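Local coordinates for uncharacterized protein (Bacteroides eggerthii, PDB 4L3R) that is of unknown function but belongs to the DUF4847 family, grouped in the calycin clan of antiparallel beta-barrel proteins, at residues Glu27-Gly32 with Ala42-Leu47; Ala77-Ala82 with Gly114-Phe119; Thr129-Asp134 with Thr138-Phe143. All coordinates share one frame; numbering follows the deposited sequence. Where two conformers were deposited one is given.

From the N terminus, contact 1 comes first: Glu27-Gly32, in the loop after strand 15-22, returns against Ala42-Leu47 of helix 37-48 and closes a loop of nine residues at the surface. Contact 2 closes a longer one, 31 residues, by setting strand 78-87 against the end of helix 106-116 in the interior. Contact 3 pairs the last two strands, 127-134 and 137-144, in a hairpin; only three residues separate its segments, so it closes a tight turn. The three follow in series, and none nests in or crosses another. Contact 3 touches both of the others: Tyr30 of contact 1 packs on Lys139, and strand 118-123, entered at the end of contact 2, pairs with strand 127-134.

Contact 1: Glu27-Gly32 with Ala42-Leu47; sequences EQFYQG and ASRELL
Arg44, on helix 37-48, spans the gap to the loop at Gln28 and Phe29, where the nearest backbones (Phe29 and Arg44) are still 10.8 Å apart between CA atoms. Its chain runs extended from CG to NE, with chi4 of -79° turning the guanidinium at the end. NH1 and NH2 both donate end-on to one acceptor, Gln28 OE1, at 2.9 Å from NH1 and 3.0 Å from NH2. The oxygen lies close to the guanidinium plane, while the two nitrogens approach it from one face of the Gln28 amide. Gln28 meets them with a stretched chain, and its NE2 is held in turn by Ser18 O of strand 15-22; Arg44 NE forms a salt bridge with Glu40, so the guanidinium is fixed from two sides. The contact thus ties the loop and helix that follow strand 15-22 to each other, at the surface of a fold consistent with the calycin clan. The edge of the Phe29 ring rests on a face of the Arg44 guanidinium, with CE2 over it and the planes 76° apart; Phe29 CD2 is 3.5 Å from Arg44 NH2. One turn on, Leu47 has CG anti to its backbone N (chi1 -174°) and presents CD2 to the rim of the same ring, 4.0 Å from Phe29 CZ. The ring also meets Trp34 edge-to-face and touches Leu107 of helix 106-116.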
loop_
_atom_site.group_PDB
_atom_site.type_symbol
_atom_site.label_atom_id
_atom_site.label_comp_id
_atom_site.label_asym_id
_atom_site.label_seq_id
_atom_site.Cartn_x
_atom_site.Cartn_y
_atom_site.Cartn_z
ATOM N N GLU B 27 -31.040 -7.153 11.835
ATOM C CA GLU B 27 -30.881 -6.206 12.945
ATOM C C GLU B 27 -29.467 -5.576 12.954
ATOM O O GLU B 27 -28.512 -6.182 12.463
ATOM C CB GLU B 27 -31.187 -6.886 14.307
ATOM C CG GLU B 27 -30.188 -7.932 14.816
ATOM C CD GLU B 27 -30.226 -9.324 14.203
ATOM O OE1 GLU B 27 -30.956 -9.524 13.205
ATOM O OE2 GLU B 27 -29.492 -10.209 14.700
ATOM N N GLN B 28 -29.345 -4.361 13.515
ATOM C CA GLN B 28 -28.065 -3.652 13.591
ATOM C C GLN B 28 -27.116 -4.323 14.580
ATOM O O GLN B 28 -25.941 -4.487 14.270
ATOM C CB GLN B 28 -28.267 -2.183 13.990
ATOM C CG GLN B 28 -27.018 -1.323 13.766
ATOM C CD GLN B 28 -27.222 0.114 14.169
ATOM O OE1 GLN B 28 -28.203 0.468 14.826
ATOM N NE2 GLN B 28 -26.278 0.974 13.816
ATOM N N PHE B 29 -27.610 -4.669 15.780
ATOM C CA PHE B 29 -26.802 -5.325 16.807
ATOM C C PHE B 29 -27.470 -6.610 17.252
ATOM O O PHE B 29 -28.696 -6.630 17.420
ATOM C CB PHE B 29 -26.568 -4.390 17.990
ATOM C CG PHE B 29 -25.803 -3.161 17.573
ATOM C CD1 PHE B 29 -24.466 -3.247 17.204
ATOM C CD2 PHE B 29 -26.438 -1.931 17.468
ATOM C CE1 PHE B 29 -23.776 -2.123 16.772
ATOM C CE2 PHE B 29 -25.727 -0.796 17.079
ATOM C CZ PHE B 29 -24.410 -0.903 16.713
ATOM N N TYR B 30 -26.674 -7.698 17.418
ATOM C CA TYR B 30 -27.228 -9.010 17.800
ATOM C C TYR B 30 -27.854 -8.954 19.199
ATOM O O TYR B 30 -27.519 -8.084 19.998
ATOM C CB TYR B 30 -26.179 -10.150 17.717
ATOM C CG TYR B 30 -24.949 -9.992 18.587
ATOM C CD1 TYR B 30 -24.944 -10.425 19.910
ATOM C CD2 TYR B 30 -23.752 -9.525 18.056
ATOM C CE1 TYR B 30 -23.807 -10.312 20.706
ATOM C CE2 TYR B 30 -22.611 -9.382 18.849
ATOM C CZ TYR B 30 -22.628 -9.825 20.162
ATOM O OH TYR B 30 -21.499 -9.750 20.943
ATOM N N GLN B 31 -28.778 -9.873 19.473
ATOM C CA GLN B 31 -29.487 -9.915 20.752
ATOM C C GLN B 31 -28.529 -10.336 21.883
ATOM O O GLN B 31 -27.800 -11.320 21.736
ATOM C CB GLN B 31 -30.686 -10.884 20.653
ATOM C CG GLN B 31 -31.835 -10.570 21.602
ATOM C CD GLN B 31 -33.085 -11.333 21.209
ATOM O OE1 GLN B 31 -33.029 -12.509 20.824
ATOM N NE2 GLN B 31 -34.243 -10.680 21.254
ATOM N N GLY B 32 -28.530 -9.585 22.985
ATOM C CA GLY B 32 -27.684 -9.887 24.134
ATOM C C GLY B 32 -26.330 -9.200 24.148
ATOM O O GLY B 32 -25.495 -9.519 25.001
ATOM N N ALA B 42 -25.604 4.477 25.892
ATOM C CA ALA B 42 -24.247 4.986 26.123
ATOM C C ALA B 42 -23.270 4.526 25.013
ATOM O O ALA B 42 -22.403 5.297 24.602
ATOM C CB ALA B 42 -23.746 4.537 27.493
ATOM N N SER B 43 -23.434 3.288 24.511
ATOM C CA SER B 43 -22.616 2.780 23.407
ATOM C C SER B 43 -22.932 3.517 22.110
ATOM O O SER B 43 -22.022 3.821 21.339
ATOM C CB SER B 43 -22.838 1.286 23.196
ATOM O OG SER B 43 -22.144 0.530 24.169
ATOM N N ARG B 44 -24.222 3.781 21.861
ATOM C CA ARG B 44 -24.653 4.483 20.653
ATOM C C ARG B 44 -24.154 5.923 20.640
ATOM O O ARG B 44 -23.886 6.433 19.559
ATOM C CB ARG B 44 -26.175 4.429 20.485
ATOM C CG ARG B 44 -26.636 3.069 19.986
ATOM C CD ARG B 44 -28.140 3.012 19.903
ATOM N NE ARG B 44 -28.627 1.743 19.365
ATOM C CZ ARG B 44 -28.661 1.406 18.078
ATOM N NH1 ARG B 44 -28.201 2.239 17.150
ATOM N NH2 ARG B 44 -29.145 0.225 17.709
ATOM N N GLU B 45 -23.979 6.561 21.816
ATOM C CA GLU B 45 -23.432 7.918 21.890
ATOM C C GLU B 45 -21.934 7.886 21.581
ATOM O O GLU B 45 -21.445 8.766 20.875
ATOM C CB GLU B 45 -23.699 8.569 23.260
ATOM C CG GLU B 45 -25.159 8.940 23.493
ATOM C CD GLU B 45 -25.778 9.901 22.494
ATOM O OE1 GLU B 45 -25.055 10.783 21.977
ATOM O OE2 GLU B 45 -26.994 9.766 22.223
ATOM N N LEU B 46 -21.215 6.854 22.059
ATOM C CA LEU B 46 -19.792 6.688 21.747
ATOM C C LEU B 46 -19.607 6.362 20.259
ATOM O O LEU B 46 -18.622 6.797 19.669
ATOM C CB LEU B 46 -19.157 5.595 22.626
ATOM C CG LEU B 46 -19.030 5.970 24.108
ATOM C CD1 LEU B 46 -18.806 4.752 24.962
ATOM C CD2 LEU B 46 -17.908 6.985 24.331
ATOM N N LEU B 47 -20.569 5.640 19.645
ATOM C CA LEU B 47 -20.520 5.299 18.221
ATOM C C LEU B 47 -20.747 6.530 17.329
ATOM O O LEU B 47 -20.253 6.533 16.205
ATOM C CB LEU B 47 -21.558 4.209 17.894
ATOM C CG LEU B 47 -21.552 3.627 16.476
ATOM C CD1 LEU B 47 -20.221 2.963 16.156
ATOM C CD2 LEU B 47 -22.684 2.633 16.301
#

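Contact 2: Ala77-Ala82 with Gly114-Phe119; sequences ANISDA and GLFNVF
Ile79 and Ala82 face the last turn of helix 106-116 across a wide backbone separation, the CA atoms of Ile79 and Leu115 lying 9.2 Å apart and those of Ala82 and Phe116 9.0 Å. This is strand-to-helix packing in the interior of what is probably a calycin-like antiparallel barrel, and no hydrogen bond crosses it. Between the two contributing strand residues the chain turns a corner at Asp81, where Asp81 and Ala82 both stand opposite Val70 in a G1 beta bulge; Ile79 before it and Ala82 after it both point toward the helix. Ile79 does most of the work: CG1 lies beside the backbone N (chi1 -62°) and the chain continues extended, which carries CD1 to both Leu115 and Phe116. There CD1 comes 4.0 Å from Leu115 CD1 and meets the far end of the Phe116 ring, approaching from the opposite direction. Shortening Ile79 to an alanine removes CG1, CG2 and CD1 and is likely to open a gap beside Leu115 CD1 and leave the Phe116 ring freer to turn. Leu115 is also packed on Leu130 and Met141 of the C-terminal hairpin, while Ile95 of strand 92-96 touches both Ala82 and Phe116. Ala82 CB approaches Phe116 CE1 more loosely, at 4.5 Å, whereas Ile79 CD1 is 3.6 Å from Phe116 CZ.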
loop_
_atom_site.group_PDB
_atom_site.type_symbol
_atom_site.label_atom_id
_atom_site.label_comp_id
_atom_site.label_asym_id
_atom_site.label_seq_id
_atom_site.Cartn_x
_atom_site.Cartn_y
_atom_site.Cartn_z
ATOM N N ALA B 77 -9.286 1.807 23.471
ATOM C CA ALA B 77 -8.262 0.879 22.996
ATOM C C ALA B 77 -7.978 1.038 21.500
ATOM O O ALA B 77 -8.854 1.428 20.725
ATOM C CB ALA B 77 -8.672 -0.554 23.288
ATOM N N ASN B 78 -6.741 0.702 21.112
ATOM C CA ASN B 78 -6.256 0.770 19.737
ATOM C C ASN B 78 -5.618 -0.528 19.294
ATOM O O ASN B 78 -4.977 -1.206 20.091
ATOM C CB ASN B 78 -5.189 1.876 19.602
ATOM C CG ASN B 78 -5.748 3.267 19.612
ATOM O OD1 ASN B 78 -6.276 3.744 18.606
ATOM N ND2 ASN B 78 -5.656 3.959 20.741
ATOM N N ILE B 79 -5.728 -0.817 18.000
ATOM C CA ILE B 79 -5.016 -1.884 17.312
ATOM C C ILE B 79 -4.077 -1.126 16.373
ATOM O O ILE B 79 -4.561 -0.313 15.588
ATOM C CB ILE B 79 -5.967 -2.870 16.593
ATOM C CG1 ILE B 79 -6.882 -3.570 17.621
ATOM C CG2 ILE B 79 -5.164 -3.888 15.756
ATOM C CD1 ILE B 79 -7.960 -4.441 17.012
ATOM N N SER B 80 -2.759 -1.304 16.512
ATOM C CA SER B 80 -1.779 -0.566 15.707
ATOM C C SER B 80 -0.901 -1.505 14.895
ATOM O O SER B 80 -0.135 -2.288 15.468
ATOM C CB SER B 80 -0.898 0.302 16.600
ATOM O OG SER B 80 -1.702 1.243 17.295
ATOM N N ASP B 81 -0.998 -1.404 13.564
ATOM C CA ASP B 81 -0.229 -2.184 12.595
ATOM C C ASP B 81 -0.284 -3.694 12.899
ATOM O O ASP B 81 0.756 -4.360 12.938
ATOM C CB ASP B 81 1.236 -1.685 12.522
ATOM C CG ASP B 81 1.404 -0.277 11.959
ATOM O OD1 ASP B 81 0.697 0.063 10.974
ATOM O OD2 ASP B 81 2.301 0.453 12.443
ATOM N N ALA B 82 -1.514 -4.234 13.103
ATOM C CA ALA B 82 -1.678 -5.670 13.328
ATOM C C ALA B 82 -1.267 -6.429 12.047
ATOM O O ALA B 82 -1.441 -5.909 10.933
ATOM C CB ALA B 82 -3.117 -5.996 13.710
ATOM N N GLY B 114 -13.676 -9.185 18.242
ATOM C CA GLY B 114 -14.154 -9.641 16.949
ATOM C C GLY B 114 -13.160 -9.445 15.826
ATOM O O GLY B 114 -13.062 -10.300 14.944
ATOM N N LEU B 115 -12.401 -8.332 15.848
ATOM C CA LEU B 115 -11.411 -8.053 14.798
ATOM C C LEU B 115 -10.292 -9.086 14.778
ATOM O O LEU B 115 -9.898 -9.499 13.693
ATOM C CB LEU B 115 -10.839 -6.642 14.922
ATOM C CG LEU B 115 -11.778 -5.546 14.425
ATOM C CD1 LEU B 115 -11.339 -4.202 14.948
ATOM C CD2 LEU B 115 -11.837 -5.506 12.885
ATOM N N PHE B 116 -9.837 -9.568 15.942
ATOM C CA PHE B 116 -8.780 -10.586 15.967
ATOM C C PHE B 116 -9.308 -11.989 15.621
ATOM O O PHE B 116 -8.491 -12.887 15.420
ATOM C CB PHE B 116 -8.077 -10.608 17.332
ATOM C CG PHE B 116 -7.253 -9.366 17.592
ATOM C CD1 PHE B 116 -6.143 -9.071 16.806
ATOM C CD2 PHE B 116 -7.549 -8.525 18.661
ATOM C CE1 PHE B 116 -5.386 -7.927 17.043
ATOM C CE2 PHE B 116 -6.777 -7.387 18.908
ATOM C CZ PHE B 116 -5.708 -7.091 18.092
ATOM N N ASN B 117 -10.649 -12.183 15.556
ATOM C CA ASN B 117 -11.270 -13.455 15.212
ATOM C C ASN B 117 -11.857 -13.451 13.795
ATOM O O ASN B 117 -12.590 -14.387 13.464
ATOM C CB ASN B 117 -12.376 -13.805 16.236
ATOM C CG ASN B 117 -11.856 -14.122 17.615
ATOM O OD1 ASN B 117 -10.828 -14.781 17.777
ATOM N ND2 ASN B 117 -12.592 -13.733 18.646
ATOM N N VAL B 118 -11.540 -12.449 12.941
ATOM C CA VAL B 118 -12.041 -12.458 11.558
ATOM C C VAL B 118 -11.422 -13.637 10.798
ATOM O O VAL B 118 -10.286 -14.020 11.087
ATOM C CB VAL B 118 -11.825 -11.138 10.764
ATOM C CG1 VAL B 118 -12.581 -9.984 11.404
ATOM C CG2 VAL B 118 -10.336 -10.803 10.568
ATOM N N PHE B 119 -12.182 -14.239 9.874
ATOM C CA PHE B 119 -11.688 -15.350 9.046
ATOM C C PHE B 119 -11.989 -15.137 7.544
ATOM O O PHE B 119 -11.231 -15.652 6.721
ATOM C CB PHE B 119 -12.238 -16.699 9.532
ATOM C CG PHE B 119 -13.733 -16.871 9.463
ATOM C CD1 PHE B 119 -14.543 -16.459 10.510
ATOM C CD2 PHE B 119 -14.318 -17.568 8.417
ATOM C CE1 PHE B 119 -15.924 -16.660 10.466
ATOM C CE2 PHE B 119 -15.693 -17.795 8.389
ATOM C CZ PHE B 119 -16.488 -17.326 9.406
#

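Contact 3: Thr129-Asp134 with Thr138-Phe143; sequences TLYFKD and TKVMGF
Leu130 with Met141 and Phe132 with Lys139 are the hydrogen-bonded pairs of this antiparallel ladder, whose strand axes are 4.7 Å apart at an angle of 155°. Each pair exchanges two backbone bonds; Leu130 N to Met141 O (2.9 Å) is nearly straight. The non-hydrogen-bonded pair between them, Tyr131 with Val140, adds CA-H...O contacts, such as Val140 CA to Leu130 O.

One charged pair joins the side chains. Lys139, bent at chi2, places NZ 2.8 Å from Asp134 OD2 in a salt bridge, on the anti side of the carboxylate; Tyr30, from the loop after strand 15-22, adds a cation-pi contact to the same lysine.

Aromatic contacts fall on both faces. On the face of Thr129, Tyr131 and Val140, Val140 CG1 stands over the Tyr131 ring in a CH-pi contact, 3.5 Å from its centroid; the phenol OH goes on to Glu122 of strand 118-123. On the face of Leu130 and Phe132, the Phe132 CG falls between the backbone N and the carbonyl carbon (chi1 70°), which swings the ring across to the partner strand. Lys139 CB then lies over one face of that ring, 3.4 Å from Phe132 CZ. The Met141 side chain, present as selenomethionine, runs at about a right angle to that of Phe132, with CG 3.7 Å from Phe132 CE1 and SE in an oblique Met-aromatic contact.

Apolar packing continues on the face of Leu130 and Met141. Leu130 CD1 meets Phe143 CE1 at 3.7 Å, and Leu115 of helix 106-116 touches both Leu130 and Met141. The two consecutive strands form a beta hairpin, flanked by strands 15-22 and 118-123, consistent with the up-and-down meander of a calycin barrel.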
loop_
_atom_site.group_PDB
_atom_site.type_symbol
_atom_site.label_atom_id
_atom_site.label_comp_id
_atom_site.label_asym_id
_atom_site.label_seq_id
_atom_site.Cartn_x
_atom_site.Cartn_y
_atom_site.Cartn_z
ATOM N N THR B 129 -17.794 -6.046 4.917
ATOM C CA THR B 129 -18.390 -6.979 5.865
ATOM C C THR B 129 -17.323 -7.967 6.282
ATOM O O THR B 129 -16.764 -8.638 5.417
ATOM C CB THR B 129 -19.597 -7.684 5.234
ATOM O OG1 THR B 129 -20.481 -6.703 4.698
ATOM C CG2 THR B 129 -20.348 -8.551 6.234
ATOM N N LEU B 130 -17.031 -8.053 7.594
ATOM C CA LEU B 130 -16.045 -8.986 8.132
ATOM C C LEU B 130 -16.746 -10.072 8.929
ATOM O O LEU B 130 -17.510 -9.768 9.849
ATOM C CB LEU B 130 -15.028 -8.260 9.025
ATOM C CG LEU B 130 -14.286 -7.088 8.396
ATOM C CD1 LEU B 130 -13.315 -6.469 9.391
ATOM C CD2 LEU B 130 -13.541 -7.508 7.140
ATOM N N TYR B 131 -16.475 -11.332 8.587
ATOM C CA TYR B 131 -17.034 -12.485 9.276
ATOM C C TYR B 131 -16.054 -12.906 10.339
ATOM O O TYR B 131 -14.868 -13.047 10.031
ATOM C CB TYR B 131 -17.291 -13.636 8.294
ATOM C CG TYR B 131 -18.435 -13.365 7.345
ATOM C CD1 TYR B 131 -18.302 -12.457 6.300
ATOM C CD2 TYR B 131 -19.652 -14.024 7.485
ATOM C CE1 TYR B 131 -19.360 -12.188 5.438
ATOM C CE2 TYR B 131 -20.715 -13.772 6.621
ATOM C CZ TYR B 131 -20.566 -12.855 5.598
ATOM O OH TYR B 131 -21.628 -12.611 4.762
ATOM N N PHE B 132 -16.527 -13.111 11.580
ATOM C CA PHE B 132 -15.659 -13.527 12.677
ATOM C C PHE B 132 -16.330 -14.595 13.511
ATOM O O PHE B 132 -17.560 -14.646 13.559
ATOM C CB PHE B 132 -15.267 -12.316 13.545
ATOM C CG PHE B 132 -16.376 -11.713 14.378
ATOM C CD1 PHE B 132 -17.216 -10.743 13.849
ATOM C CD2 PHE B 132 -16.544 -12.079 15.711
ATOM C CE1 PHE B 132 -18.221 -10.167 14.632
ATOM C CE2 PHE B 132 -17.525 -11.476 16.500
ATOM C CZ PHE B 132 -18.358 -10.526 15.956
ATOM N N LYS B 133 -15.525 -15.450 14.165
ATOM C CA LYS B 133 -16.073 -16.510 15.002
ATOM C C LYS B 133 -16.107 -16.046 16.468
ATOM O O LYS B 133 -15.119 -15.524 16.987
ATOM C CB LYS B 133 -15.318 -17.849 14.818
ATOM C CG LYS B 133 -13.906 -17.955 15.396
ATOM C CD LYS B 133 -13.873 -18.786 16.674
ATOM C CE LYS B 133 -12.478 -18.918 17.223
ATOM N NZ LYS B 133 -12.421 -19.878 18.354
ATOM N N ASP B 134 -17.282 -16.196 17.111
ATOM C CA ASP B 134 -17.523 -15.846 18.507
ATOM C C ASP B 134 -17.942 -17.146 19.196
ATOM O O ASP B 134 -19.129 -17.467 19.264
ATOM C CB ASP B 134 -18.590 -14.740 18.608
ATOM C CG ASP B 134 -18.957 -14.327 20.025
ATOM O OD1 ASP B 134 -18.080 -14.407 20.916
ATOM O OD2 ASP B 134 -20.112 -13.901 20.237
ATOM N N THR B 138 -20.932 -17.653 14.322
ATOM C CA THR B 138 -20.324 -16.804 13.305
ATOM C C THR B 138 -21.132 -15.518 13.243
ATOM O O THR B 138 -22.325 -15.573 12.935
ATOM C CB THR B 138 -20.272 -17.527 11.957
ATOM O OG1 THR B 138 -19.315 -18.581 12.055
ATOM C CG2 THR B 138 -19.884 -16.600 10.803
ATOM N N LYS B 139 -20.486 -14.372 13.523
ATOM C CA LYS B 139 -21.119 -13.053 13.496
ATOM C C LYS B 139 -20.474 -12.212 12.414
ATOM O O LYS B 139 -19.491 -12.635 11.809
ATOM C CB LYS B 139 -21.010 -12.375 14.879
ATOM C CG LYS B 139 -22.210 -12.674 15.788
ATOM C CD LYS B 139 -21.810 -13.224 17.133
ATOM C CE LYS B 139 -23.026 -13.461 17.997
ATOM N NZ LYS B 139 -22.688 -14.206 19.233
ATOM N N VAL B 140 -21.054 -11.041 12.136
ATOM C CA VAL B 140 -20.526 -10.148 11.115
ATOM C C VAL B 140 -20.437 -8.733 11.636
ATOM O O VAL B 140 -21.351 -8.267 12.312
ATOM C CB VAL B 140 -21.335 -10.179 9.792
ATOM C CG1 VAL B 140 -21.200 -11.528 9.109
ATOM C CG2 VAL B 140 -22.808 -9.822 10.003
HETATM N N MSE B 141 -19.335 -8.042 11.287
HETATM C CA MSE B 141 -19.126 -6.630 11.565
HETATM C C MSE B 141 -19.254 -5.903 10.249
HETATM O O MSE B 141 -18.497 -6.209 9.334
HETATM C CB MSE B 141 -17.736 -6.369 12.144
HETATM C CG MSE B 141 -17.582 -6.645 13.609
HETATM SE SE MSE B 141 -15.761 -6.186 14.130
HETATM C CE MSE B 141 -14.952 -7.765 13.465
ATOM N N GLY B 142 -20.196 -4.977 10.137
ATOM C CA GLY B 142 -20.390 -4.206 8.916
ATOM C C GLY B 142 -19.743 -2.845 9.049
ATOM O O GLY B 142 -19.781 -2.249 10.124
ATOM N N PHE B 143 -19.136 -2.351 7.960
ATOM C CA PHE B 143 -18.494 -1.039 7.928
ATOM C C PHE B 143 -18.912 -0.251 6.694
ATOM O O PHE B 143 -19.309 -0.841 5.690
ATOM C CB PHE B 143 -16.967 -1.167 7.924
ATOM C CG PHE B 143 -16.357 -1.845 9.124
ATOM C CD1 PHE B 143 -16.328 -3.228 9.221
ATOM C CD2 PHE B 143 -15.771 -1.102 10.136
ATOM C CE1 PHE B 143 -15.783 -3.854 10.342
ATOM C CE2 PHE B 143 -15.223 -1.728 11.250
ATOM C CZ PHE B 143 -15.250 -3.101 11.357
#